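Local coordinates for protein putative exotoxin (superantigen) (Streptococcus pyogenes, PDB 1TY0) that probably acts as a zinc-binding superantigen toxin and can use a common surface for T-cell receptor binding and dimerization, at residues G90-V95 against I124-F129; D24-N29 against K69-G74; Q159-I164 against D205-T210. One frame throughout, in Å; residues are numbered along the deposited sequence.

Contact 1: residues G90-V95 against I124-F129; sequences GVTPSV and IDKPIF
T92 and I128 are joined through a single water held by three groups. It accepts the proton of T92 OG1 at 2.6 Å and donates to I128 O, also at 2.6 Å. Its other hydrogen goes to P93 O, 2.9 Å from the water oxygen, so both of its hydrogens are committed. A chi1 of 53° sets T92 OG1 between its own backbone N and carbonyl carbon, where it can turn to this water, while the methyl CG2 lies against the backbone of I128 and F129. The aliphatic run of K126 passes the hydroxyl at about a right angle; its NZ is engaged elsewhere, in a salt bridge to E133 of helix 131-146. Toward P93 and V95 the contact becomes apolar. I128 spreads its two branches: CG2 meets P93 CD at 4.1 Å, and CD1 sits about equally far from both methyls of V95, 4.1 Å from V95 CG1. V95 also reaches P127, its CG2 touching P127 CG at 3.7 Å, the two side chains lying alongside and pointing opposite ways. T92 and I128 both rest on T195 of strand 195-197, which lines this seam between the OB-fold and beta-grasp domains. With no direct hydrogen bond between the segments, the polar groups facing each other here, T92 OG1, P93 O and I128 O, are linked by one water, and the remaining touch is largely aliphatic.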
ATOM      1  N   GLY A  90      -0.365   6.706 -14.583  1.00  9.08           N
ATOM      2  CA  GLY A  90      -1.322   7.162 -13.585  1.00 10.45           C
ATOM      3  C   GLY A  90      -1.548   8.666 -13.554  1.00 11.17           C
ATOM      4  O   GLY A  90      -2.134   9.190 -12.612  1.00 11.21           O
ATOM      5  N   VAL A  91      -1.116   9.361 -14.599  1.00  9.03           N
ATOM      6  CA  VAL A  91      -1.233  10.817 -14.634  1.00  9.52           C
ATOM      7  C   VAL A  91      -2.276  11.326 -15.624  1.00  9.11           C
ATOM      8  O   VAL A  91      -2.212  11.016 -16.806  1.00 10.06           O
ATOM      9  CB  VAL A  91       0.134  11.441 -14.985  1.00 10.29           C
ATOM     10  CG1 VAL A  91       0.026  12.958 -15.057  1.00 10.96           C
ATOM     11  CG2 VAL A  91       1.166  11.024 -13.936  1.00  9.96           C
ATOM     12  N   THR A  92      -3.226  12.113 -15.124  1.00  9.63           N
ATOM     13  CA  THR A  92      -4.286  12.676 -15.955  1.00 10.96           C
ATOM     14  C   THR A  92      -4.447  14.168 -15.713  1.00 12.50           C
ATOM     15  O   THR A  92      -4.111  14.687 -14.649  1.00 11.31           O
ATOM     16  CB  THR A  92      -5.660  12.022 -15.667  1.00  9.97           C
ATOM     17  OG1 THR A  92      -5.940  12.097 -14.259  1.00 13.39           O
ATOM     18  CG2 THR A  92      -5.671  10.573 -16.129  1.00 11.59           C
ATOM     19  N   PRO A  93      -4.972  14.886 -16.711  1.00 14.21           N
ATOM     20  CA  PRO A  93      -5.165  16.326 -16.548  1.00 15.22           C
ATOM     21  C   PRO A  93      -6.249  16.562 -15.505  1.00 16.15           C
ATOM     22  O   PRO A  93      -7.262  15.860 -15.496  1.00 16.59           O
ATOM     23  CB  PRO A  93      -5.623  16.773 -17.937  1.00 14.32           C
ATOM     24  CG  PRO A  93      -5.032  15.750 -18.853  1.00 16.94           C
ATOM     25  CD  PRO A  93      -5.246  14.467 -18.094  1.00 14.93           C
ATOM     26  N   SER A  94      -6.029  17.520 -14.612  1.00 16.59           N
ATOM     27  CA  SER A  94      -7.031  17.861 -13.607  1.00 20.62           C
ATOM     28  C   SER A  94      -7.787  19.016 -14.249  1.00 22.63           C
ATOM     29  O   SER A  94      -7.240  20.108 -14.392  1.00 23.37           O
ATOM     30  CB  SER A  94      -6.366  18.329 -12.311  1.00 20.85           C
ATOM     31  OG  SER A  94      -7.342  18.637 -11.330  1.00 20.68           O
ATOM     32  N   VAL A  95      -9.036  18.780 -14.642  1.00 24.75           N
ATOM     33  CA  VAL A  95      -9.813  19.818 -15.317  1.00 26.19           C
ATOM     34  C   VAL A  95     -10.984  20.418 -14.545  1.00 27.11           C
ATOM     35  O   VAL A  95     -11.674  21.304 -15.054  1.00 27.36           O
ATOM     36  CB  VAL A  95     -10.332  19.304 -16.677  1.00 27.37           C
ATOM     37  CG1 VAL A  95      -9.157  18.931 -17.565  1.00 28.09           C
ATOM     38  CG2 VAL A  95     -11.240  18.097 -16.470  1.00 27.00           C
ATOM     39  N   ILE A 124     -15.130   6.086  -9.421  1.00 18.32           N
ATOM     40  CA  ILE A 124     -14.090   6.959  -9.953  1.00 19.37           C
ATOM     41  C   ILE A 124     -14.693   8.359  -9.982  1.00 22.12           C
ATOM     42  O   ILE A 124     -15.694   8.587 -10.656  1.00 21.50           O
ATOM     43  CB  ILE A 124     -13.681   6.527 -11.375  1.00 16.85           C
ATOM     44  CG1 ILE A 124     -13.014   5.149 -11.312  1.00 16.53           C
ATOM     45  CG2 ILE A 124     -12.738   7.555 -11.993  1.00 18.69           C
ATOM     46  CD1 ILE A 124     -12.567   4.614 -12.657  1.00 17.36           C
ATOM     47  N   ASP A 125     -14.080   9.280  -9.242  1.00 23.96           N
ATOM     48  CA  ASP A 125     -14.569  10.655  -9.142  1.00 27.67           C
ATOM     49  C   ASP A 125     -14.002  11.659 -10.146  1.00 27.24           C
ATOM     50  O   ASP A 125     -14.505  12.779 -10.255  1.00 27.31           O
ATOM     51  CB  ASP A 125     -14.335  11.173  -7.721  1.00 31.97           C
ATOM     52  CG  ASP A 125     -15.241  10.504  -6.701  1.00 36.02           C
ATOM     53  OD1 ASP A 125     -16.185   9.794  -7.110  1.00 38.97           O
ATOM     54  OD2 ASP A 125     -15.014  10.694  -5.488  1.00 40.34           O
ATOM     55  N   LYS A 126     -12.961  11.277 -10.875  1.00 23.48           N
ATOM     56  CA  LYS A 126     -12.386  12.190 -11.854  1.00 22.31           C
ATOM     57  C   LYS A 126     -13.026  11.992 -13.229  1.00 21.41           C
ATOM     58  O   LYS A 126     -13.375  10.873 -13.607  1.00 23.89           O
ATOM     59  CB  LYS A 126     -10.858  12.013 -11.920  1.00 22.02           C
ATOM     60  CG  LYS A 126     -10.378  10.577 -12.011  1.00 21.26           C
ATOM     61  CD  LYS A 126      -8.848  10.491 -12.104  1.00 17.54           C
ATOM     62  CE  LYS A 126      -8.163  10.828 -10.783  1.00 15.89           C
ATOM     63  NZ  LYS A 126      -8.496   9.861  -9.693  1.00 12.91           N
ATOM     64  N   PRO A 127     -13.208  13.089 -13.988  1.00 19.33           N
ATOM     65  CA  PRO A 127     -13.811  13.062 -15.326  1.00 18.98           C
ATOM     66  C   PRO A 127     -12.926  12.416 -16.389  1.00 18.01           C
ATOM     67  O   PRO A 127     -13.412  11.968 -17.429  1.00 18.61           O
ATOM     68  CB  PRO A 127     -14.087  14.538 -15.603  1.00 21.34           C
ATOM     69  CG  PRO A 127     -12.955  15.217 -14.899  1.00 18.54           C
ATOM     70  CD  PRO A 127     -12.914  14.475 -13.579  1.00 20.72           C
ATOM     71  N   ILE A 128     -11.626  12.379 -16.116  1.00 15.89           N
ATOM     72  CA  ILE A 128     -10.643  11.778 -17.011  1.00 14.57           C
ATOM     73  C   ILE A 128      -9.835  10.866 -16.097  1.00 13.35           C
ATOM     74  O   ILE A 128      -9.292  11.325 -15.095  1.00 12.06           O
ATOM     75  CB  ILE A 128      -9.713  12.852 -17.611  1.00 16.16           C
ATOM     76  CG1 ILE A 128     -10.539  13.873 -18.391  1.00 16.23           C
ATOM     77  CG2 ILE A 128      -8.694  12.211 -18.530  1.00 15.98           C
ATOM     78  CD1 ILE A 128      -9.732  15.056 -18.872  1.00 18.17           C
ATOM     79  N   PHE A 129      -9.763   9.582 -16.424  1.00 12.72           N
ATOM     80  CA  PHE A 129      -9.040   8.641 -15.570  1.00 12.32           C
ATOM     81  C   PHE A 129      -8.183   7.648 -16.342  1.00 12.68           C
ATOM     82  O   PHE A 129      -8.400   7.408 -17.535  1.00 13.23           O
ATOM     83  CB  PHE A 129     -10.041   7.887 -14.680  1.00 11.55           C
ATOM     84  CG  PHE A 129     -11.030   7.048 -15.446  1.00 13.56           C
ATOM     85  CD1 PHE A 129     -10.711   5.753 -15.827  1.00 12.14           C
ATOM     86  CD2 PHE A 129     -12.273   7.568 -15.808  1.00 14.99           C
ATOM     87  CE1 PHE A 129     -11.613   4.973 -16.563  1.00 16.02           C
ATOM     88  CE2 PHE A 129     -13.179   6.803 -16.543  1.00 16.61           C
ATOM     89  CZ  PHE A 129     -12.848   5.502 -16.921  1.00 15.93           C
TER
HETATM   90  O   HOH W   1      -8.155  13.488 -14.178  1.00 18.12           O

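Contact 2: residues D24-N29 against K69-G74; sequences DYTNCN and KVNIFG
Y25 and I72 exchange backbone hydrogen bonds, and so do C28 and V70, but the two antiparallel pairs are one residue out of step. The extra residue is N27, whose N, instead of bonding to a carbonyl of the facing strand, meets the side-chain oxygen N71 OD1 at 2.8 Å, nearly in line with that C=O. N71 CG stands beside its own backbone N (chi1 -68°), which swings the amide across to N27 and to T26, whose CB lies 3.3 Å from the same N71 OD1. The N27 side chain itself turns to K69, with N27 OD1 3.5 Å from K69 CG. N27 and C28 both facing V70 make a G1 beta bulge, with N27 in the left-handed conformation that such a first position calls for. It turns the chain between strands 23-26 and 28-33, the sharply bent first strand of the OB barrel, both halves of which pair with 69-74. At the other end the D24 carboxylate lies obliquely against the CD2-CE2 side of the F73 ring, the planes 60° apart and D24 OD2 3.6 Å from F73 CE2. A water in the plane of that ring, at its edge, donates both to D24 OD1 and to I72 O, each at 2.7 Å. Farther out, N98 OD1 accepts from N71 ND2, which helps to set the orientation of the amide, Y45 meets the Y25 ring edge-to-face, and I40 packs against C28, V70 and I72.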
ATOM      1  N   ASP A  24      -2.582   8.221  -4.434  1.00  9.26           N
ATOM      2  CA  ASP A  24      -3.787   8.902  -4.895  1.00 10.15           C
ATOM      3  C   ASP A  24      -3.795  10.360  -4.456  1.00 10.83           C
ATOM      4  O   ASP A  24      -4.023  10.659  -3.280  1.00  9.86           O
ATOM      5  CB  ASP A  24      -4.988   8.155  -4.293  1.00 11.66           C
ATOM      6  CG  ASP A  24      -6.332   8.699  -4.739  1.00 14.95           C
ATOM      7  OD1 ASP A  24      -6.404   9.806  -5.303  1.00 15.80           O
ATOM      8  OD2 ASP A  24      -7.340   7.997  -4.499  1.00 19.65           O
ATOM      9  N   TYR A  25      -3.540  11.267  -5.397  1.00 10.15           N
ATOM     10  CA  TYR A  25      -3.523  12.696  -5.090  1.00 12.10           C
ATOM     11  C   TYR A  25      -4.149  13.479  -6.228  1.00 12.37           C
ATOM     12  O   TYR A  25      -3.944  13.149  -7.392  1.00 13.61           O
ATOM     13  CB  TYR A  25      -2.084  13.169  -4.875  1.00 10.91           C
ATOM     14  CG  TYR A  25      -1.473  12.606  -3.614  1.00 11.51           C
ATOM     15  CD1 TYR A  25      -1.769  13.160  -2.375  1.00 12.84           C
ATOM     16  CD2 TYR A  25      -0.651  11.478  -3.655  1.00 12.25           C
ATOM     17  CE1 TYR A  25      -1.266  12.608  -1.200  1.00 14.14           C
ATOM     18  CE2 TYR A  25      -0.146  10.916  -2.487  1.00 12.59           C
ATOM     19  CZ  TYR A  25      -0.461  11.487  -1.264  1.00 14.45           C
ATOM     20  OH  TYR A  25      -0.004  10.927  -0.094  1.00 16.80           O
ATOM     21  N   THR A  26      -4.892  14.530  -5.897  1.00 12.38           N
ATOM     22  CA  THR A  26      -5.538  15.320  -6.936  1.00 11.39           C
ATOM     23  C   THR A  26      -5.076  16.775  -6.985  1.00 12.52           C
ATOM     24  O   THR A  26      -4.635  17.341  -5.979  1.00 14.88           O
ATOM     25  CB  THR A  26      -7.072  15.289  -6.770  1.00 15.38           C
ATOM     26  OG1 THR A  26      -7.418  15.729  -5.453  1.00 16.95           O
ATOM     27  CG2 THR A  26      -7.604  13.872  -6.975  1.00 18.66           C
ATOM     28  N   ASN A  27      -5.168  17.356  -8.177  1.00 11.93           N
ATOM     29  CA  ASN A  27      -4.809  18.753  -8.419  1.00 13.48           C
ATOM     30  C   ASN A  27      -3.375  19.074  -7.996  1.00 14.64           C
ATOM     31  O   ASN A  27      -3.133  19.989  -7.209  1.00 15.09           O
ATOM     32  CB  ASN A  27      -5.804  19.657  -7.683  1.00 17.80           C
ATOM     33  CG  ASN A  27      -5.654  21.118  -8.055  1.00 20.93           C
ATOM     34  OD1 ASN A  27      -5.499  21.458  -9.227  1.00 25.81           O
ATOM     35  ND2 ASN A  27      -5.715  21.991  -7.058  1.00 27.24           N
ATOM     36  N   CYS A  28      -2.429  18.319  -8.548  1.00 12.85           N
ATOM     37  CA  CYS A  28      -1.011  18.482  -8.244  1.00 13.45           C
ATOM     38  C   CYS A  28      -0.280  19.151  -9.398  1.00 13.24           C
ATOM     39  O   CYS A  28      -0.599  18.925 -10.562  1.00 14.17           O
ATOM     40  CB  CYS A  28      -0.380  17.119  -7.984  1.00 14.55           C
ATOM     41  SG  CYS A  28      -1.207  16.219  -6.674  1.00 19.49           S
ATOM     42  N   ASN A  29       0.727  19.948  -9.072  1.00 12.82           N
ATOM     43  CA  ASN A  29       1.477  20.659 -10.100  1.00 11.69           C
ATOM     44  C   ASN A  29       2.618  19.873 -10.727  1.00 11.53           C
ATOM     45  O   ASN A  29       3.405  19.232 -10.026  1.00 12.00           O
ATOM     46  CB  ASN A  29       2.044  21.959  -9.528  1.00 14.20           C
ATOM     47  CG  ASN A  29       2.691  22.822 -10.588  1.00 13.19           C
ATOM     48  OD1 ASN A  29       3.916  22.863 -10.718  1.00 15.73           O
ATOM     49  ND2 ASN A  29       1.867  23.505 -11.367  1.00 13.77           N
ATOM     50  N   LYS A  69      -1.848  21.346 -13.937  1.00 14.42           N
ATOM     51  CA  LYS A  69      -2.325  20.604 -12.779  1.00 15.32           C
ATOM     52  C   LYS A  69      -2.772  19.226 -13.240  1.00 14.87           C
ATOM     53  O   LYS A  69      -3.428  19.085 -14.275  1.00 13.60           O
ATOM     54  CB  LYS A  69      -3.496  21.334 -12.112  1.00 17.23           C
ATOM     55  CG  LYS A  69      -3.125  22.670 -11.487  1.00 19.95           C
ATOM     56  CD  LYS A  69      -2.083  22.494 -10.395  1.00 22.01           C
ATOM     57  CE  LYS A  69      -1.703  23.831  -9.766  1.00 24.89           C
ATOM     58  NZ  LYS A  69      -1.076  24.755 -10.750  1.00 29.82           N
ATOM     59  N   VAL A  70      -2.405  18.203 -12.477  1.00 12.98           N
ATOM     60  CA  VAL A  70      -2.777  16.842 -12.827  1.00 11.87           C
ATOM     61  C   VAL A  70      -3.217  16.042 -11.618  1.00 11.01           C
ATOM     62  O   VAL A  70      -2.981  16.431 -10.472  1.00 12.29           O
ATOM     63  CB  VAL A  70      -1.596  16.080 -13.479  1.00 13.45           C
ATOM     64  CG1 VAL A  70      -1.203  16.739 -14.796  1.00 11.88           C
ATOM     65  CG2 VAL A  70      -0.409  16.048 -12.529  1.00 12.59           C
ATOM     66  N   ASN A  71      -3.884  14.926 -11.893  1.00 11.79           N
ATOM     67  CA  ASN A  71      -4.313  14.011 -10.851  1.00 10.70           C
ATOM     68  C   ASN A  71      -3.426  12.790 -10.960  1.00 10.58           C
ATOM     69  O   ASN A  71      -2.985  12.419 -12.054  1.00 10.85           O
ATOM     70  CB  ASN A  71      -5.769  13.606 -11.040  1.00 11.93           C
ATOM     71  CG  ASN A  71      -6.714  14.764 -10.822  1.00 12.28           C
ATOM     72  OD1 ASN A  71      -6.478  15.601  -9.956  1.00 14.11           O
ATOM     73  ND2 ASN A  71      -7.793  14.813 -11.598  1.00 16.18           N
ATOM     74  N   ILE A  72      -3.171  12.164  -9.821  1.00 10.60           N
ATOM     75  CA  ILE A  72      -2.322  10.994  -9.777  1.00  8.88           C
ATOM     76  C   ILE A  72      -3.039   9.813  -9.150  1.00  7.78           C
ATOM     77  O   ILE A  72      -3.644   9.938  -8.084  1.00  9.16           O
ATOM     78  CB  ILE A  72      -1.066  11.243  -8.913  1.00 10.55           C
ATOM     79  CG1 ILE A  72      -0.257  12.406  -9.481  1.00 12.94           C
ATOM     80  CG2 ILE A  72      -0.228   9.962  -8.829  1.00 10.01           C
ATOM     81  CD1 ILE A  72       0.871  12.858  -8.566  1.00 14.63           C
ATOM     82  N   PHE A  73      -2.986   8.678  -9.831  1.00  7.41           N
ATOM     83  CA  PHE A  73      -3.531   7.440  -9.284  1.00  8.66           C
ATOM     84  C   PHE A  73      -2.623   6.368  -9.846  1.00 10.19           C
ATOM     85  O   PHE A  73      -2.822   5.882 -10.966  1.00 11.39           O
ATOM     86  CB  PHE A  73      -4.969   7.157  -9.708  1.00  9.48           C
ATOM     87  CG  PHE A  73      -5.619   6.086  -8.873  1.00  9.03           C
ATOM     88  CD1 PHE A  73      -5.301   4.746  -9.072  1.00 10.45           C
ATOM     89  CD2 PHE A  73      -6.479   6.421  -7.834  1.00 10.56           C
ATOM     90  CE1 PHE A  73      -5.827   3.758  -8.241  1.00 10.65           C
ATOM     91  CE2 PHE A  73      -7.012   5.436  -6.997  1.00 11.28           C
ATOM     92  CZ  PHE A  73      -6.680   4.102  -7.205  1.00 13.82           C
ATOM     93  N   GLY A  74      -1.611   6.013  -9.066  1.00  9.04           N
ATOM     94  CA  GLY A  74      -0.662   5.015  -9.517  1.00  9.75           C
ATOM     95  C   GLY A  74      -0.277   4.050  -8.424  1.00  7.88           C
ATOM     96  O   GLY A  74      -0.332   4.380  -7.235  1.00  9.45           O
TER
HETATM   97  O   HOH W   2      -6.275  10.366  -7.953  1.00 13.85           O

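Contact 3: residues Q159-I164 against D205-T210; sequences QLEIAI and DIYLWT
Strands 159-164 and 205-209 run antiparallel, their axes 4.9 Å apart at closest approach and 161° from one N-to-C direction to the other. Q159 with Y207 and E161 with D205 are hydrogen-bonded pairs, each joined by two bonds, and L160 faces I206 in the non-hydrogen-bonded pair between them. The two faces of this sheet differ sharply. L160 and I206 turn to the side where I138 of helix 131-146 packs on both, whereas Q159, E161, D205 and Y207 project to the other. There Q159 bends at chi2 (84°), which brings its amide to the edge of the W209 indole. W209 NE1 donates to Q159 OE1 at 2.8 Å, close to the indole plane, the donor tilted from the carbonyl plane and at a C=O...N angle of 121°. The same Q159 OE1 also touches Y207 CB at 3.7 Å. E161 reaches out with its chain straight past CG, along the edge of the Y207 ring, its carboxylate nearly perpendicular to it. Its OE1 is only 2.9 Å from Y207 CE2, a tight approach, and the bond from Y207 OH to E161 OE1, at 3.4 Å, is weak. A second carboxylate stands near, 4.6 Å from E161 OE1 to D205 OD2, and the pair would probably favour a cation nearby. D205 OD1 is held by N107 of strand 105-110. D205 binds zinc together with H169 and H203, although no metal is bound to this chain; a polar sheet face carrying a zinc site, backed by a helix, is characteristic of the beta-grasp domain in zinc-binding superantigens.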
ATOM      1  N   GLN A 159     -10.340 -11.759 -18.562  1.00 18.54           N
ATOM      2  CA  GLN A 159     -10.069 -10.517 -19.266  1.00 19.82           C
ATOM      3  C   GLN A 159     -11.003  -9.419 -18.804  1.00 19.47           C
ATOM      4  O   GLN A 159     -12.151  -9.671 -18.445  1.00 20.09           O
ATOM      5  CB  GLN A 159     -10.247 -10.677 -20.780  1.00 21.61           C
ATOM      6  CG  GLN A 159      -9.362 -11.711 -21.443  1.00 24.57           C
ATOM      7  CD  GLN A 159      -9.934 -13.111 -21.354  1.00 28.16           C
ATOM      8  OE1 GLN A 159     -11.126 -13.323 -21.581  1.00 28.76           O
ATOM      9  NE2 GLN A 159      -9.084 -14.077 -21.037  1.00 30.00           N
ATOM     10  N   LEU A 160     -10.494  -8.197 -18.816  1.00 20.35           N
ATOM     11  CA  LEU A 160     -11.283  -7.035 -18.454  1.00 20.61           C
ATOM     12  C   LEU A 160     -11.415  -6.250 -19.745  1.00 21.73           C
ATOM     13  O   LEU A 160     -10.412  -5.899 -20.365  1.00 18.93           O
ATOM     14  CB  LEU A 160     -10.558  -6.191 -17.401  1.00 22.07           C
ATOM     15  CG  LEU A 160     -11.041  -4.747 -17.242  1.00 23.87           C
ATOM     16  CD1 LEU A 160     -12.520  -4.721 -16.896  1.00 23.69           C
ATOM     17  CD2 LEU A 160     -10.221  -4.057 -16.162  1.00 24.89           C
ATOM     18  N   GLU A 161     -12.650  -6.001 -20.168  1.00 22.29           N
ATOM     19  CA  GLU A 161     -12.873  -5.246 -21.390  1.00 25.05           C
ATOM     20  C   GLU A 161     -13.638  -3.976 -21.075  1.00 25.62           C
ATOM     21  O   GLU A 161     -14.673  -4.012 -20.408  1.00 25.43           O
ATOM     22  CB  GLU A 161     -13.657  -6.074 -22.410  1.00 29.07           C
ATOM     23  CG  GLU A 161     -12.985  -7.373 -22.816  1.00 33.12           C
ATOM     24  CD  GLU A 161     -13.534  -7.916 -24.119  1.00 37.17           C
ATOM     25  OE1 GLU A 161     -14.768  -7.860 -24.312  1.00 39.60           O
ATOM     26  OE2 GLU A 161     -12.735  -8.402 -24.949  1.00 39.61           O
ATOM     27  N   ILE A 162     -13.116  -2.853 -21.550  1.00 25.55           N
ATOM     28  CA  ILE A 162     -13.752  -1.568 -21.323  1.00 26.09           C
ATOM     29  C   ILE A 162     -14.313  -1.033 -22.629  1.00 25.77           C
ATOM     30  O   ILE A 162     -13.572  -0.809 -23.588  1.00 26.18           O
ATOM     31  CB  ILE A 162     -12.753  -0.546 -20.751  1.00 27.39           C
ATOM     32  CG1 ILE A 162     -12.124  -1.102 -19.474  1.00 29.01           C
ATOM     33  CG2 ILE A 162     -13.460   0.773 -20.468  1.00 29.05           C
ATOM     34  CD1 ILE A 162     -13.133  -1.475 -18.418  1.00 30.38           C
ATOM     35  N   ALA A 163     -15.627  -0.836 -22.661  1.00 24.90           N
ATOM     36  CA  ALA A 163     -16.290  -0.326 -23.850  1.00 24.38           C
ATOM     37  C   ALA A 163     -16.304   1.197 -23.860  1.00 24.39           C
ATOM     38  O   ALA A 163     -16.861   1.835 -22.965  1.00 22.25           O
ATOM     39  CB  ALA A 163     -17.712  -0.862 -23.922  1.00 24.54           C
ATOM     40  N   ILE A 164     -15.677   1.768 -24.881  1.00 24.52           N
ATOM     41  CA  ILE A 164     -15.604   3.212 -25.053  1.00 27.38           C
ATOM     42  C   ILE A 164     -16.370   3.548 -26.330  1.00 28.29           C
ATOM     43  O   ILE A 164     -16.296   2.807 -27.311  1.00 28.44           O
ATOM     44  CB  ILE A 164     -14.140   3.675 -25.219  1.00 28.06           C
ATOM     45  CG1 ILE A 164     -13.291   3.135 -24.066  1.00 29.86           C
ATOM     46  CG2 ILE A 164     -14.075   5.191 -25.291  1.00 28.33           C
ATOM     47  CD1 ILE A 164     -13.742   3.582 -22.693  1.00 32.82           C
ATOM     48  N   ASP A 205     -16.849  -5.189 -19.176  1.00 21.42           N
ATOM     49  CA  ASP A 205     -17.185  -6.597 -19.129  1.00 21.75           C
ATOM     50  C   ASP A 205     -16.026  -7.312 -18.467  1.00 20.12           C
ATOM     51  O   ASP A 205     -14.869  -7.006 -18.737  1.00 21.81           O
ATOM     52  CB  ASP A 205     -17.370  -7.169 -20.540  1.00 24.08           C
ATOM     53  CG  ASP A 205     -18.604  -6.634 -21.236  1.00 26.81           C
ATOM     54  OD1 ASP A 205     -19.722  -6.869 -20.731  1.00 27.10           O
ATOM     55  OD2 ASP A 205     -18.457  -5.983 -22.293  1.00 28.83           O
ATOM     56  N   ILE A 206     -16.347  -8.245 -17.584  1.00 19.58           N
ATOM     57  CA  ILE A 206     -15.343  -9.049 -16.910  1.00 18.71           C
ATOM     58  C   ILE A 206     -15.614 -10.471 -17.374  1.00 19.50           C
ATOM     59  O   ILE A 206     -16.709 -10.994 -17.164  1.00 19.67           O
ATOM     60  CB  ILE A 206     -15.488  -9.011 -15.374  1.00 19.42           C
ATOM     61  CG1 ILE A 206     -15.195  -7.606 -14.850  1.00 19.66           C
ATOM     62  CG2 ILE A 206     -14.530 -10.018 -14.736  1.00 19.06           C
ATOM     63  CD1 ILE A 206     -15.424  -7.458 -13.354  1.00 22.38           C
ATOM     64  N   TYR A 207     -14.628 -11.081 -18.023  1.00 17.75           N
ATOM     65  CA  TYR A 207     -14.761 -12.453 -18.504  1.00 19.79           C
ATOM     66  C   TYR A 207     -13.862 -13.365 -17.683  1.00 18.94           C
ATOM     67  O   TYR A 207     -12.641 -13.247 -17.745  1.00 19.34           O
ATOM     68  CB  TYR A 207     -14.333 -12.553 -19.970  1.00 20.81           C
ATOM     69  CG  TYR A 207     -15.214 -11.810 -20.950  1.00 23.96           C
ATOM     70  CD1 TYR A 207     -16.414 -12.362 -21.400  1.00 25.62           C
ATOM     71  CD2 TYR A 207     -14.836 -10.565 -21.444  1.00 24.65           C
ATOM     72  CE1 TYR A 207     -17.212 -11.687 -22.325  1.00 26.79           C
ATOM     73  CE2 TYR A 207     -15.625  -9.883 -22.364  1.00 26.70           C
ATOM     74  CZ  TYR A 207     -16.809 -10.448 -22.802  1.00 27.30           C
ATOM     75  OH  TYR A 207     -17.576  -9.776 -23.727  1.00 30.37           O
ATOM     76  N   LEU A 208     -14.453 -14.257 -16.900  1.00 18.13           N
ATOM     77  CA  LEU A 208     -13.661 -15.193 -16.115  1.00 17.97           C
ATOM     78  C   LEU A 208     -13.852 -16.584 -16.711  1.00 19.29           C
ATOM     79  O   LEU A 208     -14.957 -16.941 -17.119  1.00 19.14           O
ATOM     80  CB  LEU A 208     -14.109 -15.193 -14.655  1.00 18.12           C
ATOM     81  CG  LEU A 208     -13.942 -13.869 -13.913  1.00 17.73           C
ATOM     82  CD1 LEU A 208     -14.372 -14.042 -12.462  1.00 18.91           C
ATOM     83  CD2 LEU A 208     -12.493 -13.424 -13.995  1.00 19.61           C
ATOM     84  N   TRP A 209     -12.778 -17.364 -16.767  1.00 18.58           N
ATOM     85  CA  TRP A 209     -12.858 -18.714 -17.318  1.00 19.33           C
ATOM     86  C   TRP A 209     -12.271 -19.744 -16.368  1.00 20.49           C
ATOM     87  O   TRP A 209     -11.283 -19.475 -15.681  1.00 20.24           O
ATOM     88  CB  TRP A 209     -12.120 -18.782 -18.655  1.00 20.81           C
ATOM     89  CG  TRP A 209     -12.444 -17.647 -19.559  1.00 23.09           C
ATOM     90  CD1 TRP A 209     -11.806 -16.438 -19.622  1.00 22.53           C
ATOM     91  CD2 TRP A 209     -13.506 -17.591 -20.512  1.00 24.93           C
ATOM     92  NE1 TRP A 209     -12.405 -15.636 -20.560  1.00 23.79           N
ATOM     93  CE2 TRP A 209     -13.452 -16.319 -21.123  1.00 25.53           C
ATOM     94  CE3 TRP A 209     -14.500 -18.494 -20.914  1.00 26.78           C
ATOM     95  CZ2 TRP A 209     -14.355 -15.925 -22.114  1.00 26.26           C
ATOM     96  CZ3 TRP A 209     -15.399 -18.102 -21.898  1.00 27.71           C
ATOM     97  CH2 TRP A 209     -15.318 -16.828 -22.488  1.00 27.73           C
ATOM     98  N   THR A 210     -12.885 -20.924 -16.328  1.00 21.30           N
ATOM     99  CA  THR A 210     -12.421 -21.996 -15.456  1.00 22.19           C
ATOM    100  C   THR A 210     -11.736 -23.082 -16.277  1.00 24.11           C
ATOM    101  O   THR A 210     -11.261 -24.080 -15.730  1.00 22.33           O
ATOM    102  CB  THR A 210     -13.589 -22.646 -14.685  1.00 23.67           C
ATOM    103  OG1 THR A 210     -14.479 -23.282 -15.613  1.00 22.51           O
ATOM    104  CG2 THR A 210     -14.349 -21.601 -13.883  1.00 21.70           C
TER

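Contacts 1 and 2 adjoin, with centres 8 Å apart. Strands 69-74 and 84-93 are antiparallel neighbours in the OB-fold sheet, and T92 O probably accepts a hydrogen bond from N71 N. Contact 3 lies in the beta-grasp sheet, its centre about 22 Å from that of contact 1 and about 27 Å from that of contact 2, on the opposite side of the chain's centre from contact 2. Along the chain contact 2 closes first, then contact 1, then contact 3. The arrangement reflects a two-domain architecture: contact 2 pairs strands of the barrel, contact 1 joins it to the second domain, and contact 3 lies in that domain and holds D205 of the zinc site.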